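Local coordinates for DyP (Bjerkandera adusta, PDB 3VXJ), which probably oxidises dyes and phenolic compounds with hydrogen peroxide at a bound heme b, at residues Phe121-Asp126 with Gln133-Ile138; Lys226-Asn231 with Pro336-Ala341. All blocks are in the same frame, centred on the assembly; numbering follows the deposited sequence.

Contact 1 of 2, residues Phe121-Asp126 with Gln133-Ile138; sequences FLIGSD and QFTDDI
Phe121 takes the tip of Ile138 on one face of its ring. In this CH-pi contact Ile138 CD1 sits 4.0 Å from the Phe121 ring centroid, 26° off the normal and displaced toward the CG side, while Ile138 CG2 lies over the same face farther out, 4.0 Å from Phe121 CE2. The same ring meets Phe142 edge-to-face and also touches Phe29.

The remaining apolar contacts run through Ile123. Its CG1 is turned anti to the carbonyl carbon (chi1 -53°) and its chain runs on extended, which sends Ile123 CD1 tip to tip against Ile138 CD1 at 3.8 Å. The other branch, Ile123 CG2, rests on Phe134 CB at 3.9 Å; the Phe134 ring itself leads away from the strand.

One polar atom borders this apolar surface: Thr135 OG1 lies 3.7 Å from Ile123 CD1, in van der Waals contact, its polar needs met by Leu131 O and Arg25 NH1.

Strand 119-125 and helix 128-142 run roughly antiparallel, their local axes 9.8 Å apart. With strand 146-155 they form a split beta-alpha-beta crossover, strand 23-31 lying between the two parallel strands, as in the ferredoxin-like fold of DyP peroxidases.

Contact 2 of 2, residues Lys226-Asn231 with Pro336-Ala341; sequences KVPEFN and PETSDA
Thr338 carries one whole side of this contact, setting its two branches against two successive residues at the start of helix 227-236. Its hydroxyl goes to Val227 and its methyl to Pro228. With chi1 at -53°, OG1 lies beside the backbone N and faces Val227, while CG2, anti to that N, faces Pro228.

Val227 offers its branch point. Thr338 OG1 lies 3.6 Å from Val227 CB and 3.7 Å from Val227 CG1, with Val227 CG2 more distant, so the oxygen meets hydrocarbon in van der Waals contact and makes no hydrogen bond to residues 226-231. The methyl meets the CG-CD side of Pro228 obliquely, Thr338 CG2 lying 3.8 Å from Pro228 CG and slightly farther from Pro228 CD.

Helix 227-236 leaves strand 216-225 of the second four-stranded antiparallel sheet, and Thr338 belongs to the connection that follows edge strand 328-334 of that sheet. This sheet has the 2-3-1-4 strand order of a ferredoxin-like fold, and the contact joins two of its connecting elements. Lys226 occupies the N-cap of the first helix, and Phe230 N reaches Lys226 O at 3.0 Å. Pro228, lacking an N-H, fits readily into that opening turn.

An alanine in place of Thr338 would leave Val227 without the hydroxyl and Pro228 without the methyl, and is likely to open a gap between the helix start and the loop.

Just after Thr338, Ser339 N-caps helix 340-345 through OG to Glu342 N. From that helix Leu343 also touches Thr338, and Arg352 packs on the threonine while its NE bonds Pro336 O.

Contacts 1 and 2 lie in different halves of the chain, each beside a four-stranded antiparallel sheet with the same 2-3-1-4 strand order. Their centres are 29 Å apart and their nearest atoms about 14 Å, so they do not touch. Contact 1 is local, joining a strand to the helix that directly follows it; contact 2 brings together pieces separated by 104 residues. Contact 2 comes nearer the heme, the Val227 side chain lying about 9 Å from it, yet neither contact includes the axial ligand His308 or residues that line the 2,6-dimethoxyphenol sites.

Contact 1 of 2, residues Phe121-Asp126 with Gln133-Ile138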
loop_
_atom_site.group_PDB
_atom_site.type_symbol
_atom_site.label_atom_id
_atom_site.label_comp_id
_atom_site.label_asym_id
_atom_site.label_seq_id
_atom_site.Cartn_x
_atom_site.Cartn_y
_atom_site.Cartn_z
ATOM N N PHE A 121 9.471 13.098 -4.023
ATOM C CA PHE A 121 9.980 13.240 -2.666
ATOM C C PHE A 121 8.848 12.839 -1.728
ATOM O O PHE A 121 7.736 13.355 -1.858
ATOM C CB PHE A 121 10.349 14.688 -2.333
ATOM C CG PHE A 121 11.537 15.228 -3.084
ATOM C CD1 PHE A 121 12.810 15.188 -2.522
ATOM C CD2 PHE A 121 11.373 15.843 -4.320
ATOM C CE1 PHE A 121 13.910 15.712 -3.201
ATOM C CE2 PHE A 121 12.460 16.374 -5.009
ATOM C CZ PHE A 121 13.734 16.315 -4.447
ATOM N N LEU A 122 9.118 11.914 -0.816
ATOM C CA LEU A 122 8.163 11.541 0.228
ATOM C C LEU A 122 8.619 12.206 1.502
ATOM O O LEU A 122 9.724 11.944 1.965
ATOM C CB LEU A 122 8.156 10.027 0.473
ATOM C CG LEU A 122 7.891 8.987 -0.604
ATOM C CD1 LEU A 122 9.106 8.788 -1.509
ATOM C CD2 LEU A 122 7.532 7.690 0.096
ATOM N N ILE A 123 7.753 13.032 2.076
ATOM C CA ILE A 123 8.084 13.765 3.291
ATOM C C ILE A 123 7.120 13.330 4.382
ATOM O O ILE A 123 5.908 13.509 4.232
ATOM C CB ILE A 123 7.952 15.302 3.106
ATOM C CG1 ILE A 123 8.756 15.795 1.901
ATOM C CG2 ILE A 123 8.379 16.035 4.393
ATOM C CD1 ILE A 123 8.370 17.186 1.417
ATOM N N GLY A 124 7.642 12.740 5.453
ATOM C CA GLY A 124 6.814 12.306 6.580
ATOM C C GLY A 124 7.080 13.200 7.767
ATOM O O GLY A 124 8.231 13.432 8.121
ATOM N N SER A 125 6.025 13.740 8.367
ATOM C CA SER A 125 6.202 14.627 9.518
ATOM C C SER A 125 4.969 14.643 10.406
ATOM O O SER A 125 3.991 13.954 10.142
ATOM C CB SER A 125 6.587 16.042 9.064
ATOM O OG SER A 125 7.106 16.787 10.150
ATOM N N ASP A 126 5.021 15.435 11.466
ATOM C CA ASP A 126 3.973 15.420 12.474
ATOM C C ASP A 126 2.847 16.421 12.215
ATOM O O ASP A 126 1.756 16.263 12.772
ATOM C CB ASP A 126 4.582 15.702 13.850
ATOM C CG ASP A 126 5.453 14.564 14.373
ATOM O OD1 ASP A 126 5.368 13.425 13.867
ATOM O OD2 ASP A 126 6.230 14.817 15.319
ATOM N N GLN A 133 7.373 23.480 5.567
ATOM C CA GLN A 133 8.759 23.888 5.789
ATOM C C GLN A 133 9.722 23.023 4.979
ATOM O O GLN A 133 10.637 23.542 4.338
ATOM C CB GLN A 133 9.114 23.844 7.275
ATOM C CG GLN A 133 8.372 24.882 8.111
ATOM C CD GLN A 133 8.710 24.798 9.582
ATOM O OE1 GLN A 133 9.826 24.436 9.960
ATOM N NE2 GLN A 133 7.745 25.142 10.422
ATOM N N PHE A 134 9.488 21.712 4.962
ATOM C CA PHE A 134 10.372 20.809 4.230
ATOM C C PHE A 134 10.173 20.840 2.720
ATOM O O PHE A 134 11.126 20.597 1.971
ATOM C CB PHE A 134 10.306 19.396 4.814
ATOM C CG PHE A 134 11.129 19.242 6.058
ATOM C CD1 PHE A 134 10.678 19.754 7.278
ATOM C CD2 PHE A 134 12.384 18.630 6.009
ATOM C CE1 PHE A 134 11.449 19.645 8.436
ATOM C CE2 PHE A 134 13.168 18.513 7.170
ATOM C CZ PHE A 134 12.698 19.020 8.379
ATOM N N THR A 135 8.966 21.190 2.279
ATOM C CA THR A 135 8.705 21.432 0.855
ATOM C C THR A 135 9.428 22.711 0.407
ATOM O O THR A 135 10.077 22.738 -0.647
ATOM C CB THR A 135 7.193 21.539 0.575
ATOM O OG1 THR A 135 6.551 20.318 0.956
ATOM C CG2 THR A 135 6.924 21.770 -0.906
ATOM N N ASP A 136 9.350 23.761 1.221
ATOM C CA ASP A 136 10.064 25.000 0.926
ATOM C C ASP A 136 11.583 24.775 0.890
ATOM O O ASP A 136 12.288 25.404 0.097
ATOM C CB ASP A 136 9.712 26.084 1.947
ATOM C CG ASP A 136 8.293 26.612 1.785
ATOM O OD1 ASP A 136 7.602 26.283 0.792
ATOM O OD2 ASP A 136 7.866 27.376 2.671
ATOM N N ASP A 137 12.077 23.879 1.745
ATOM C CA ASP A 137 13.495 23.511 1.766
ATOM C C ASP A 137 13.902 22.830 0.458
ATOM O O ASP A 137 14.971 23.108 -0.085
ATOM C CB ASP A 137 13.789 22.618 2.980
ATOM C CG ASP A 137 15.229 22.150 3.033
ATOM O OD1 ASP A 137 16.134 22.992 3.219
ATOM O OD2 ASP A 137 15.463 20.933 2.932
ATOM N N ILE A 138 13.036 21.965 -0.064
ATOM C CA ILE A 138 13.260 21.398 -1.397
ATOM C C ILE A 138 13.297 22.502 -2.465
ATOM O O ILE A 138 14.203 22.532 -3.294
ATOM C CB ILE A 138 12.209 20.323 -1.748
ATOM C CG1 ILE A 138 12.437 19.091 -0.870
ATOM C CG2 ILE A 138 12.268 19.966 -3.252
ATOM C CD1 ILE A 138 11.295 18.108 -0.849
#

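Contact 2 of 2, residues Lys226-Asn231 with Pro336-Ala341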
loop_
_atom_site.group_PDB
_atom_site.type_symbol
_atom_site.label_atom_id
_atom_site.label_comp_id
_atom_site.label_asym_id
_atom_site.label_seq_id
_atom_site.Cartn_x
_atom_site.Cartn_y
_atom_site.Cartn_z
ATOM N N LYS A 226 -15.082 5.987 -1.685
ATOM C CA LYS A 226 -16.492 6.340 -1.593
ATOM C C LYS A 226 -17.075 5.776 -0.301
ATOM O O LYS A 226 -17.632 4.670 -0.274
ATOM C CB LYS A 226 -17.233 5.800 -2.813
ATOM C CG LYS A 226 -16.635 6.223 -4.156
ATOM C CD LYS A 226 -16.727 7.710 -4.419
ATOM C CE LYS A 226 -16.445 8.023 -5.878
ATOM N NZ LYS A 226 -16.551 9.480 -6.161
ATOM N N VAL A 227 -16.901 6.536 0.776
ATOM C CA VAL A 227 -17.196 6.031 2.123
ATOM C C VAL A 227 -18.702 5.966 2.426
ATOM O O VAL A 227 -19.185 4.926 2.890
ATOM C CB VAL A 227 -16.408 6.808 3.209
ATOM C CG1 VAL A 227 -16.721 6.258 4.592
ATOM C CG2 VAL A 227 -14.910 6.731 2.925
ATOM N N PRO A 228 -19.456 7.052 2.163
ATOM C CA PRO A 228 -20.907 6.922 2.371
ATOM C C PRO A 228 -21.526 5.790 1.554
ATOM O O PRO A 228 -22.432 5.104 2.034
ATOM C CB PRO A 228 -21.444 8.271 1.894
ATOM C CG PRO A 228 -20.324 9.215 2.111
ATOM C CD PRO A 228 -19.093 8.423 1.749
ATOM N N GLU A 229 -21.030 5.589 0.337
ATOM C CA GLU A 229 -21.519 4.522 -0.531
ATOM C C GLU A 229 -21.203 3.136 0.047
ATOM O O GLU A 229 -22.053 2.255 0.051
ATOM C CB GLU A 229 -20.939 4.669 -1.940
ATOM C CG GLU A 229 -21.451 5.889 -2.719
ATOM C CD GLU A 229 -20.694 7.192 -2.428
ATOM O OE1 GLU A 229 -19.844 7.268 -1.505
ATOM O OE2 GLU A 229 -20.966 8.179 -3.143
ATOM N N PHE A 230 -19.976 2.956 0.533
ATOM C CA PHE A 230 -19.578 1.716 1.196
ATOM C C PHE A 230 -20.477 1.426 2.397
ATOM O O PHE A 230 -21.008 0.320 2.549
ATOM C CB PHE A 230 -18.109 1.828 1.619
ATOM C CG PHE A 230 -17.625 0.694 2.481
ATOM C CD1 PHE A 230 -17.248 -0.519 1.918
ATOM C CD2 PHE A 230 -17.534 0.845 3.859
ATOM C CE1 PHE A 230 -16.786 -1.564 2.725
ATOM C CE2 PHE A 230 -17.071 -0.188 4.666
ATOM C CZ PHE A 230 -16.713 -1.399 4.100
ATOM N N ASN A 231 -20.641 2.430 3.255
ATOM C CA ASN A 231 -21.465 2.293 4.449
ATOM C C ASN A 231 -22.903 1.919 4.080
ATOM O O ASN A 231 -23.472 0.972 4.633
ATOM C CB ASN A 231 -21.446 3.604 5.241
ATOM C CG ASN A 231 -22.186 3.506 6.560
ATOM O OD1 ASN A 231 -21.753 2.800 7.471
ATOM N ND2 ASN A 231 -23.297 4.233 6.676
ATOM N N PRO A 336 -10.744 14.818 4.444
ATOM C CA PRO A 336 -11.482 15.067 5.674
ATOM C C PRO A 336 -12.276 13.853 6.129
ATOM O O PRO A 336 -12.548 12.942 5.341
ATOM C CB PRO A 336 -12.442 16.193 5.276
ATOM C CG PRO A 336 -12.677 15.964 3.818
ATOM C CD PRO A 336 -11.359 15.491 3.286
ATOM N N GLU A 337 -12.655 13.858 7.398
ATOM C CA GLU A 337 -13.586 12.878 7.927
ATOM C C GLU A 337 -14.915 12.950 7.192
ATOM O O GLU A 337 -15.278 13.990 6.627
ATOM C CB GLU A 337 -13.765 13.084 9.436
ATOM C CG GLU A 337 -12.493 12.767 10.215
ATOM C CD GLU A 337 -12.110 11.309 10.098
ATOM O OE1 GLU A 337 -12.740 10.490 10.795
ATOM O OE2 GLU A 337 -11.194 10.985 9.310
ATOM N N THR A 338 -15.622 11.828 7.180
ATOM C CA THR A 338 -16.914 11.747 6.535
ATOM C C THR A 338 -17.962 12.256 7.520
ATOM O O THR A 338 -18.123 11.707 8.616
ATOM C CB THR A 338 -17.219 10.302 6.060
ATOM O OG1 THR A 338 -16.141 9.820 5.245
ATOM C CG2 THR A 338 -18.500 10.264 5.246
ATOM N N SER A 339 -18.653 13.322 7.126
ATOM C CA SER A 339 -19.642 13.972 7.979
ATOM C C SER A 339 -20.884 13.110 8.191
ATOM O O SER A 339 -21.148 12.179 7.427
ATOM C CB SER A 339 -20.047 15.337 7.405
ATOM O OG SER A 339 -20.854 15.195 6.246
ATOM N N ASP A 340 -21.650 13.447 9.228
ATOM C CA ASP A 340 -22.905 12.764 9.537
ATOM C C ASP A 340 -23.921 12.913 8.407
ATOM O O ASP A 340 -24.634 11.961 8.079
ATOM C CB ASP A 340 -23.487 13.281 10.858
ATOM C CG ASP A 340 -22.533 13.102 12.031
ATOM O OD1 ASP A 340 -21.944 12.006 12.172
ATOM O OD2 ASP A 340 -22.382 14.061 12.819
ATOM N N ALA A 341 -23.954 14.102 7.804
ATOM C CA ALA A 341 -24.858 14.405 6.693
ATOM C C ALA A 341 -24.476 13.652 5.421
ATOM O O ALA A 341 -25.345 13.265 4.636
ATOM C CB ALA A 341 -24.895 15.906 6.433
#